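Local coordinates for protein adenosine kinase, putative (PDB 3OTX) that probably phosphorylates adenosine and related nucleosides to their monophosphates, using ATP and magnesium, as a kinase of the pfkB (ribokinase-like) family, at residues 8-13 and 83-88; 87-92 and 111-116; 179-184 and 212-217. The protein carries 1 engineered substitution. One frame throughout, in Å; residues are numbered along the deposited sequence.

Interaction 1 of 3, residues 8-13 and 83-88; sequences LRVYVQ and GKFVTY
Val10, Tyr11 and Val12 pair in parallel with Val86, Thr87 and Tyr88, two neighbouring strands in the interior of the large sheet of the ribokinase-like pfkB fold. Their directions differ by 23°, a modest twist. Three backbone bonds join them: Val10 N to Phe85 O at 2.9 Å, Thr87 N to Val10 O at 2.9 Å, and Val12 N to Thr87 O at 2.9 Å. Val10 thus spans Val86 and binds the residues before and after it, as parallel pairing requires; Val10 O also accepts a hydrogen bond from a water that is itself bonded to Thr87 OG1.

Val10, Val12, Val86 and Tyr88 share one face, where helix 66-76 covers Val86 and Tyr88. Val12 divides its methyls between two partners, CG2 meeting Val86 CG1 at 3.9 Å and CG1 meeting Tyr88 CD1 at 3.8 Å. Tyr88 in turn lies near Asn15 and Gly65, which bind adenosine. Tyr11 and Thr87 occupy the other face, against helix 154-162.

Phe85 precedes the first bridged pair, though its O already accepts from Val10 N. With CG anti to the backbone N (chi1 179°), its ring lies beside Val10, pointing the same way, and CE1 comes within 3.5 Å of Val10 CG2. Leu8 O approaches the same ring in its plane at the edge, 3.3 Å from Phe85 CE1. At the same end Arg9 reaches across to residues 83-87. Its chain, kinked at chi2 (-91°) and again at chi3, folds over the opposing backbone and leaves Phe85 O over one face of the guanidinium. The main partner of the group is Glu162, in a salt bridge through NH2, while NH1 makes only a weak hydrogen bond to Gly83 O, 3.4 Å long.

Interaction 2 of 3, residues 87-92 and 111-116; sequences TYVGCI and VMAVEH
A beta-alpha-beta crossover, strand 91-92, helix 96-108 and strand 111-116, returns the chain to lie parallel with residues 87-92, where Tyr88 pairs with Met112 and Cys91 with Glu115 near one edge of the large sheet. Pairing is regular at both ends: Tyr88 N binds Val111 O at 2.8 Å, and Ile92 N binds Glu115 O at 3.0 Å. Between them the register survives an irregularity, with Ala113 at the centre of an inverse gamma turn and its N making a weak bond to Tyr88 O. Pairing resumes where Glu115 N donates to Gly90 O at 2.9 Å.

Met112, bent at chi2 and chi3, brings SD to 3.7 Å from Tyr88 CD2; this Met-aromatic contact is oblique, the sulfur lying 54° off the ring normal. Ile92 CD1 reaches Val114 CG2 at 4.0 Å. Cys91 SG lies against Glu115 CB at 3.8 Å, while the extended Glu115 carries its carboxylate on to Ser147 OG.

Ala113 O is taken by His150 NE2, and the buried Gly90 N has no hydrogen-bond partner, so the irregularity costs one backbone bond amid otherwise largely apolar packing.

Interaction 3 of 3, residues 179-184 and 212-217; sequences HVLQAC and GEVLPY
Cys184 O and Tyr217 O are bridged by a water that lies 2.8 Å from Cys184 O and 2.8 Å from Tyr217 O. It is placed to donate to each, but other acceptors compete for its protons, so both bonds need not be made at once. No direct hydrogen bond joins the segments. The contact packs helix 177-189 against residues 213-217, where helix 208-214 passes into a 3-10 segment, and both sides rest on strand 193-197, through Phe194 and Ile196.

Val180 and Val214 meet nearly at right angles, Val180 CG1 touching Val214 CG2 at 3.6 Å. The other methyl of Val214, CG1, lies 4.0 Å from Cys184 SG. One turn along, Cys184 CB comes to 3.6 Å from Tyr217 CB, and its sulfur stands obliquely to the ring, 44° off the normal, in a Cys sulfur-aromatic contact. Leu181 splits its branches: CD2 lies 3.7 Å from Tyr217 CE1, and CD1 lies 3.4 Å from Glu213 OE1 on the solvent side, where Glu213 is exposed. With CG beside its own backbone N (chi1 -66°), Tyr217 presents its ring to both Leu181 and Cys184, and Glu213 O meets that ring in plane at its edge.

Tyr217 N closes the 3-10 turn by donating to Val214 O, which also accepts from Thr218 OG1. The turn is therefore held by its own polar bonds, while across the interface cohesion comes chiefly from van der Waals contact, with a bridging water at the Cys184-Tyr217 end.

Interactions 1 and 2 are successive parallel seams of one large mixed sheet and share Thr87 and Tyr88. Probable hydrogen bonds Val89 N to Val12 O and Val111 N to Val86 O extend the two seams on either side of strand 86-89. Interaction 1, nearer the middle of the sheet, is regular and mostly buried; interaction 2, closer to the edge, is only partly buried and its pairing is broken midway. Interaction 3, about 18 Å from interaction 1 between centres, is mostly buried, with Glu213 at its exposed side, and joins helical elements by mainly apolar side chains instead of backbone bonds. It still meets interaction 1 where Gln13 OE1 packs on His179 CB.

Interaction 1 of 3, residues 8-13 and 83-88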
loop_
_atom_site.group_PDB
_atom_site.type_symbol
_atom_site.label_atom_id
_atom_site.label_comp_id
_atom_site.label_asym_id
_atom_site.label_seq_id
_atom_site.Cartn_x
_atom_site.Cartn_y
_atom_site.Cartn_z
ATOM N N LEU A 8 1.631 -17.628 -7.633
ATOM C CA LEU A 8 0.990 -16.894 -8.711
ATOM C C LEU A 8 1.675 -15.552 -8.874
ATOM O O LEU A 8 2.105 -14.921 -7.893
ATOM C CB LEU A 8 -0.471 -16.631 -8.403
ATOM C CG LEU A 8 -1.364 -17.873 -8.282
ATOM C CD1 LEU A 8 -2.739 -17.436 -7.826
ATOM C CD2 LEU A 8 -1.434 -18.666 -9.607
ATOM N N ARG A 9 1.772 -15.111 -10.115
ATOM C CA ARG A 9 2.344 -13.784 -10.413
ATOM C C ARG A 9 1.442 -12.644 -9.933
ATOM O O ARG A 9 0.208 -12.671 -10.080
ATOM C CB ARG A 9 2.627 -13.670 -11.919
ATOM C CG ARG A 9 3.751 -14.595 -12.410
ATOM C CD ARG A 9 5.095 -13.880 -12.341
ATOM N NE ARG A 9 5.136 -12.678 -13.180
ATOM C CZ ARG A 9 6.235 -11.975 -13.455
ATOM N NH1 ARG A 9 7.418 -12.337 -12.978
ATOM N NH2 ARG A 9 6.154 -10.900 -14.220
ATOM N N VAL A 10 2.096 -11.646 -9.335
ATOM C CA VAL A 10 1.445 -10.523 -8.710
ATOM C C VAL A 10 1.815 -9.255 -9.462
ATOM O O VAL A 10 2.994 -9.040 -9.809
ATOM C CB VAL A 10 1.862 -10.418 -7.214
ATOM C CG1 VAL A 10 1.325 -9.137 -6.611
ATOM C CG2 VAL A 10 1.315 -11.622 -6.406
ATOM N N TYR A 11 0.806 -8.438 -9.734
ATOM C CA TYR A 11 0.971 -7.139 -10.357
ATOM C C TYR A 11 0.644 -6.093 -9.325
ATOM O O TYR A 11 -0.469 -6.110 -8.774
ATOM C CB TYR A 11 -0.027 -7.024 -11.521
ATOM C CG TYR A 11 -0.016 -5.702 -12.264
ATOM C CD1 TYR A 11 0.686 -5.603 -13.484
ATOM C CD2 TYR A 11 -0.719 -4.583 -11.784
ATOM C CE1 TYR A 11 0.727 -4.405 -14.186
ATOM C CE2 TYR A 11 -0.687 -3.355 -12.494
ATOM C CZ TYR A 11 0.042 -3.287 -13.683
ATOM O OH TYR A 11 0.045 -2.096 -14.381
ATOM N N VAL A 12 1.584 -5.183 -9.061
ATOM C CA VAL A 12 1.350 -4.111 -8.096
ATOM C C VAL A 12 1.514 -2.771 -8.791
ATOM O O VAL A 12 2.459 -2.592 -9.563
ATOM C CB VAL A 12 2.414 -4.167 -6.966
ATOM C CG1 VAL A 12 2.320 -2.937 -6.008
ATOM C CG2 VAL A 12 2.320 -5.483 -6.192
ATOM N N GLN A 13 0.623 -1.822 -8.498
ATOM C CA GLN A 13 0.743 -0.470 -9.066
ATOM C C GLN A 13 0.546 0.545 -7.960
ATOM O O GLN A 13 -0.386 0.439 -7.128
ATOM C CB GLN A 13 -0.269 -0.279 -10.215
ATOM C CG GLN A 13 -0.200 1.113 -10.891
ATOM C CD GLN A 13 -0.777 1.141 -12.296
ATOM O OE1 GLN A 13 -1.300 2.186 -12.757
ATOM N NE2 GLN A 13 -0.667 0.038 -13.000
ATOM N N GLY A 83 12.557 -12.224 -9.868
ATOM C CA GLY A 83 12.349 -12.046 -11.308
ATOM C C GLY A 83 11.111 -12.747 -11.828
ATOM O O GLY A 83 10.760 -12.570 -13.004
ATOM N N LYS A 84 10.461 -13.554 -10.970
ATOM C CA LYS A 84 9.411 -14.465 -11.388
ATOM C C LYS A 84 8.160 -14.352 -10.561
ATOM O O LYS A 84 7.347 -15.286 -10.560
ATOM C CB LYS A 84 9.874 -15.932 -11.297
ATOM C CG LYS A 84 11.131 -16.302 -12.075
ATOM C CD LYS A 84 11.417 -17.788 -11.842
ATOM C CE LYS A 84 12.809 -18.172 -12.296
ATOM N NZ LYS A 84 13.226 -19.453 -11.663
ATOM N N PHE A 85 8.000 -13.246 -9.839
ATOM C CA PHE A 85 6.883 -13.158 -8.899
ATOM C C PHE A 85 6.128 -11.841 -9.017
ATOM O O PHE A 85 5.017 -11.816 -9.555
ATOM C CB PHE A 85 7.381 -13.465 -7.476
ATOM C CG PHE A 85 6.329 -13.376 -6.413
ATOM C CD1 PHE A 85 5.011 -13.735 -6.646
ATOM C CD2 PHE A 85 6.679 -12.906 -5.148
ATOM C CE1 PHE A 85 4.046 -13.599 -5.617
ATOM C CE2 PHE A 85 5.715 -12.785 -4.112
ATOM C CZ PHE A 85 4.416 -13.146 -4.341
ATOM N N VAL A 86 6.717 -10.737 -8.570
ATOM C CA VAL A 86 6.046 -9.450 -8.583
ATOM C C VAL A 86 6.531 -8.536 -9.701
ATOM O O VAL A 86 7.732 -8.439 -9.965
ATOM C CB VAL A 86 6.264 -8.697 -7.228
ATOM C CG1 VAL A 86 5.620 -7.282 -7.263
ATOM C CG2 VAL A 86 5.784 -9.507 -6.029
ATOM N N THR A 87 5.579 -7.921 -10.399
ATOM C CA THR A 87 5.894 -6.828 -11.315
ATOM C C THR A 87 5.260 -5.581 -10.734
ATOM O O THR A 87 4.135 -5.623 -10.273
ATOM C CB THR A 87 5.272 -7.073 -12.700
ATOM O OG1 THR A 87 5.869 -8.232 -13.258
ATOM C CG2 THR A 87 5.531 -5.901 -13.614
ATOM N N TYR A 88 6.019 -4.492 -10.702
ATOM C CA TYR A 88 5.558 -3.212 -10.154
ATOM C C TYR A 88 5.481 -2.207 -11.287
ATOM O O TYR A 88 6.403 -2.123 -12.129
ATOM C CB TYR A 88 6.568 -2.702 -9.101
ATOM C CG TYR A 88 6.238 -1.364 -8.545
ATOM C CD1 TYR A 88 5.477 -1.245 -7.389
ATOM C CD2 TYR A 88 6.731 -0.194 -9.139
ATOM C CE1 TYR A 88 5.148 0.039 -6.843
ATOM C CE2 TYR A 88 6.426 1.064 -8.619
ATOM C CZ TYR A 88 5.646 1.178 -7.471
ATOM O OH TYR A 88 5.355 2.430 -6.950
HETATM O O HOH W 1 3.844 -10.145 -12.301
#

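Interaction 2 of 3, residues 87-92 and 111-116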
loop_
_atom_site.group_PDB
_atom_site.type_symbol
_atom_site.label_atom_id
_atom_site.label_comp_id
_atom_site.label_asym_id
_atom_site.label_seq_id
_atom_site.Cartn_x
_atom_site.Cartn_y
_atom_site.Cartn_z
ATOM N N THR A 87 5.579 -7.921 -10.399
ATOM C CA THR A 87 5.894 -6.828 -11.315
ATOM C C THR A 87 5.260 -5.581 -10.734
ATOM O O THR A 87 4.135 -5.623 -10.273
ATOM C CB THR A 87 5.272 -7.073 -12.700
ATOM O OG1 THR A 87 5.869 -8.232 -13.258
ATOM C CG2 THR A 87 5.531 -5.901 -13.614
ATOM N N TYR A 88 6.019 -4.492 -10.702
ATOM C CA TYR A 88 5.558 -3.212 -10.154
ATOM C C TYR A 88 5.481 -2.207 -11.287
ATOM O O TYR A 88 6.403 -2.123 -12.129
ATOM C CB TYR A 88 6.568 -2.702 -9.101
ATOM C CG TYR A 88 6.238 -1.364 -8.545
ATOM C CD1 TYR A 88 5.477 -1.245 -7.389
ATOM C CD2 TYR A 88 6.731 -0.194 -9.139
ATOM C CE1 TYR A 88 5.148 0.039 -6.843
ATOM C CE2 TYR A 88 6.426 1.064 -8.619
ATOM C CZ TYR A 88 5.646 1.178 -7.471
ATOM O OH TYR A 88 5.355 2.430 -6.950
ATOM N N VAL A 89 4.393 -1.453 -11.300
ATOM C CA VAL A 89 4.196 -0.370 -12.270
ATOM C C VAL A 89 4.008 0.966 -11.545
ATOM O O VAL A 89 3.204 1.076 -10.609
ATOM C CB VAL A 89 2.993 -0.679 -13.216
ATOM C CG1 VAL A 89 2.608 0.503 -14.115
ATOM C CG2 VAL A 89 3.374 -1.840 -14.123
ATOM N N GLY A 90 4.741 1.980 -12.009
ATOM C CA GLY A 90 4.566 3.357 -11.592
ATOM C C GLY A 90 5.444 4.225 -12.473
ATOM O O GLY A 90 6.033 3.731 -13.435
ATOM N N CYS A 91 5.539 5.531 -12.162
ATOM C CA CYS A 91 6.241 6.445 -13.022
ATOM C C CYS A 91 7.297 7.172 -12.187
ATOM O O CYS A 91 7.006 7.647 -11.083
ATOM C CB CYS A 91 5.248 7.414 -13.677
ATOM S SG CYS A 91 5.999 8.564 -14.860
ATOM N N ILE A 92 8.502 7.239 -12.738
ATOM C CA ILE A 92 9.626 7.924 -12.116
ATOM C C ILE A 92 10.287 8.814 -13.151
ATOM O O ILE A 92 9.894 8.797 -14.336
ATOM C CB ILE A 92 10.713 6.935 -11.613
ATOM C CG1 ILE A 92 11.255 6.035 -12.759
ATOM C CG2 ILE A 92 10.201 6.080 -10.462
ATOM C CD1 ILE A 92 12.458 5.160 -12.377
ATOM N N VAL A 111 10.273 -7.071 -10.842
ATOM C CA VAL A 111 10.323 -6.560 -12.206
ATOM C C VAL A 111 9.710 -5.164 -12.175
ATOM O O VAL A 111 8.568 -4.973 -11.762
ATOM C CB VAL A 111 9.557 -7.474 -13.179
ATOM C CG1 VAL A 111 9.608 -6.865 -14.598
ATOM C CG2 VAL A 111 10.160 -8.871 -13.136
ATOM N N MET A 112 10.504 -4.173 -12.563
ATOM C CA MET A 112 10.086 -2.777 -12.465
ATOM C C MET A 112 9.653 -2.248 -13.828
ATOM O O MET A 112 10.457 -1.752 -14.604
ATOM C CB MET A 112 11.232 -1.921 -11.879
ATOM C CG MET A 112 11.453 -2.181 -10.404
ATOM S SD MET A 112 10.092 -1.602 -9.373
ATOM C CE MET A 112 10.506 0.143 -9.101
ATOM N N ALA A 113 8.368 -2.459 -14.138
ATOM C CA ALA A 113 7.815 -2.036 -15.412
ATOM C C ALA A 113 7.393 -0.569 -15.314
ATOM O O ALA A 113 6.218 -0.210 -15.488
ATOM C CB ALA A 113 6.646 -2.944 -15.804
ATOM N N VAL A 114 8.376 0.288 -15.006
ATOM C CA VAL A 114 8.110 1.720 -14.728
ATOM C C VAL A 114 8.243 2.583 -15.961
ATOM O O VAL A 114 8.989 2.243 -16.908
ATOM C CB VAL A 114 9.048 2.259 -13.584
ATOM C CG1 VAL A 114 8.691 1.555 -12.253
ATOM C CG2 VAL A 114 10.532 2.065 -13.952
ATOM N N GLU A 115 7.450 3.643 -15.953
ATOM C CA GLU A 115 7.527 4.691 -16.945
ATOM C C GLU A 115 8.596 5.674 -16.528
ATOM O O GLU A 115 8.768 5.871 -15.341
ATOM C CB GLU A 115 6.172 5.409 -17.009
ATOM C CG GLU A 115 6.085 6.455 -18.127
ATOM C CD GLU A 115 4.692 6.974 -18.354
ATOM O OE1 GLU A 115 3.823 6.766 -17.485
ATOM O OE2 GLU A 115 4.480 7.649 -19.412
ATOM N N HIS A 116 9.271 6.302 -17.486
ATOM C CA HIS A 116 10.131 7.440 -17.179
ATOM C C HIS A 116 9.531 8.665 -17.795
ATOM O O HIS A 116 9.050 8.632 -18.942
ATOM C CB HIS A 116 11.549 7.288 -17.734
ATOM C CG HIS A 116 12.301 6.144 -17.138
ATOM N ND1 HIS A 116 13.294 6.307 -16.194
ATOM C CD2 HIS A 116 12.171 4.815 -17.323
ATOM C CE1 HIS A 116 13.762 5.121 -15.845
ATOM N NE2 HIS A 116 13.101 4.200 -16.517
#

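Interaction 3 of 3, residues 179-184 and 212-217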
loop_
_atom_site.group_PDB
_atom_site.type_symbol
_atom_site.label_atom_id
_atom_site.label_comp_id
_atom_site.label_asym_id
_atom_site.label_seq_id
_atom_site.Cartn_x
_atom_site.Cartn_y
_atom_site.Cartn_z
ATOM N N HIS A 179 -6.516 4.182 -15.041
ATOM C CA HIS A 179 -5.413 3.209 -14.992
ATOM C C HIS A 179 -5.805 2.031 -14.114
ATOM O O HIS A 179 -5.522 0.872 -14.426
ATOM C CB HIS A 179 -4.153 3.834 -14.389
ATOM C CG HIS A 179 -3.615 4.996 -15.163
ATOM N ND1 HIS A 179 -4.065 5.335 -16.420
ATOM C CD2 HIS A 179 -2.648 5.897 -14.848
ATOM C CE1 HIS A 179 -3.403 6.400 -16.844
ATOM N NE2 HIS A 179 -2.547 6.769 -15.902
ATOM N N VAL A 180 -6.471 2.324 -13.007
ATOM C CA VAL A 180 -6.938 1.310 -12.082
ATOM C C VAL A 180 -7.978 0.454 -12.766
ATOM O O VAL A 180 -7.907 -0.781 -12.660
ATOM C CB VAL A 180 -7.547 1.940 -10.814
ATOM C CG1 VAL A 180 -7.763 0.862 -9.758
ATOM C CG2 VAL A 180 -6.579 3.005 -10.232
ATOM N N LEU A 181 -8.931 1.089 -13.464
ATOM C CA LEU A 181 -10.001 0.324 -14.138
ATOM C C LEU A 181 -9.456 -0.637 -15.201
ATOM O O LEU A 181 -9.985 -1.748 -15.373
ATOM C CB LEU A 181 -11.061 1.268 -14.718
ATOM C CG LEU A 181 -11.845 2.011 -13.649
ATOM C CD1 LEU A 181 -12.681 3.111 -14.311
ATOM C CD2 LEU A 181 -12.802 1.078 -12.811
ATOM N N GLN A 182 -8.346 -0.262 -15.838
ATOM C CA GLN A 182 -7.714 -1.169 -16.810
ATOM C C GLN A 182 -7.320 -2.471 -16.115
ATOM O O GLN A 182 -7.594 -3.557 -16.613
ATOM C CB GLN A 182 -6.498 -0.540 -17.479
ATOM C CG GLN A 182 -5.762 -1.505 -18.419
ATOM C CD GLN A 182 -4.536 -0.882 -19.041
ATOM O OE1 GLN A 182 -4.532 0.311 -19.356
ATOM N NE2 GLN A 182 -3.483 -1.678 -19.221
ATOM N N ALA A 183 -6.683 -2.369 -14.956
ATOM C CA ALA A 183 -6.346 -3.583 -14.206
ATOM C C ALA A 183 -7.575 -4.313 -13.666
ATOM O O ALA A 183 -7.591 -5.549 -13.608
ATOM C CB ALA A 183 -5.396 -3.249 -13.050
ATOM N N CYS A 184 -8.607 -3.573 -13.252
ATOM C CA CYS A 184 -9.836 -4.227 -12.813
ATOM C C CYS A 184 -10.433 -5.120 -13.895
ATOM O O CYS A 184 -10.849 -6.250 -13.609
ATOM C CB CYS A 184 -10.875 -3.167 -12.463
ATOM S SG CYS A 184 -10.553 -2.277 -10.955
ATOM N N GLY A 212 -15.414 4.759 -5.568
ATOM C CA GLY A 212 -16.694 4.143 -5.940
ATOM C C GLY A 212 -16.675 3.456 -7.300
ATOM O O GLY A 212 -17.370 2.456 -7.494
ATOM N N GLU A 213 -15.914 4.002 -8.241
ATOM C CA GLU A 213 -15.794 3.398 -9.570
ATOM C C GLU A 213 -15.113 2.030 -9.498
ATOM O O GLU A 213 -15.446 1.113 -10.261
ATOM C CB GLU A 213 -15.012 4.294 -10.525
ATOM C CG GLU A 213 -15.814 5.405 -11.135
ATOM C CD GLU A 213 -15.195 5.907 -12.415
ATOM O OE1 GLU A 213 -15.232 5.168 -13.422
ATOM O OE2 GLU A 213 -14.696 7.045 -12.416
ATOM N N VAL A 214 -14.159 1.915 -8.572
ATOM C CA VAL A 214 -13.309 0.725 -8.492
ATOM C C VAL A 214 -13.874 -0.375 -7.584
ATOM O O VAL A 214 -13.654 -1.562 -7.840
ATOM C CB VAL A 214 -11.853 1.151 -8.090
ATOM C CG1 VAL A 214 -10.963 -0.015 -7.670
ATOM C CG2 VAL A 214 -11.200 1.954 -9.250
ATOM N N LEU A 215 -14.631 -0.011 -6.555
ATOM C CA LEU A 215 -15.078 -1.013 -5.573
ATOM C C LEU A 215 -15.863 -2.220 -6.139
ATOM O O LEU A 215 -15.626 -3.339 -5.724
ATOM C CB LEU A 215 -15.886 -0.363 -4.453
ATOM C CG LEU A 215 -15.027 0.462 -3.498
ATOM C CD1 LEU A 215 -16.014 1.313 -2.676
ATOM C CD2 LEU A 215 -14.185 -0.446 -2.632
ATOM N N PRO A 216 -16.786 -1.986 -7.089
ATOM C CA PRO A 216 -17.529 -3.148 -7.629
ATOM C C PRO A 216 -16.607 -4.224 -8.226
ATOM O O PRO A 216 -16.954 -5.402 -8.234
ATOM C CB PRO A 216 -18.375 -2.543 -8.739
ATOM C CG PRO A 216 -18.448 -1.086 -8.435
ATOM C CD PRO A 216 -17.171 -0.727 -7.742
ATOM N N TYR A 217 -15.441 -3.810 -8.733
ATOM C CA TYR A 217 -14.507 -4.746 -9.372
ATOM C C TYR A 217 -13.505 -5.298 -8.361
ATOM O O TYR A 217 -12.610 -6.057 -8.719
ATOM C CB TYR A 217 -13.698 -4.010 -10.447
ATOM C CG TYR A 217 -14.398 -3.486 -11.667
ATOM C CD1 TYR A 217 -14.748 -2.132 -11.769
ATOM C CD2 TYR A 217 -14.621 -4.317 -12.773
ATOM C CE1 TYR A 217 -15.353 -1.633 -12.931
ATOM C CE2 TYR A 217 -15.204 -3.834 -13.931
ATOM C CZ TYR A 217 -15.571 -2.499 -14.006
ATOM O OH TYR A 217 -16.146 -2.033 -15.174
HETATM O O HOH W 2 -11.778 -7.225 -11.129
#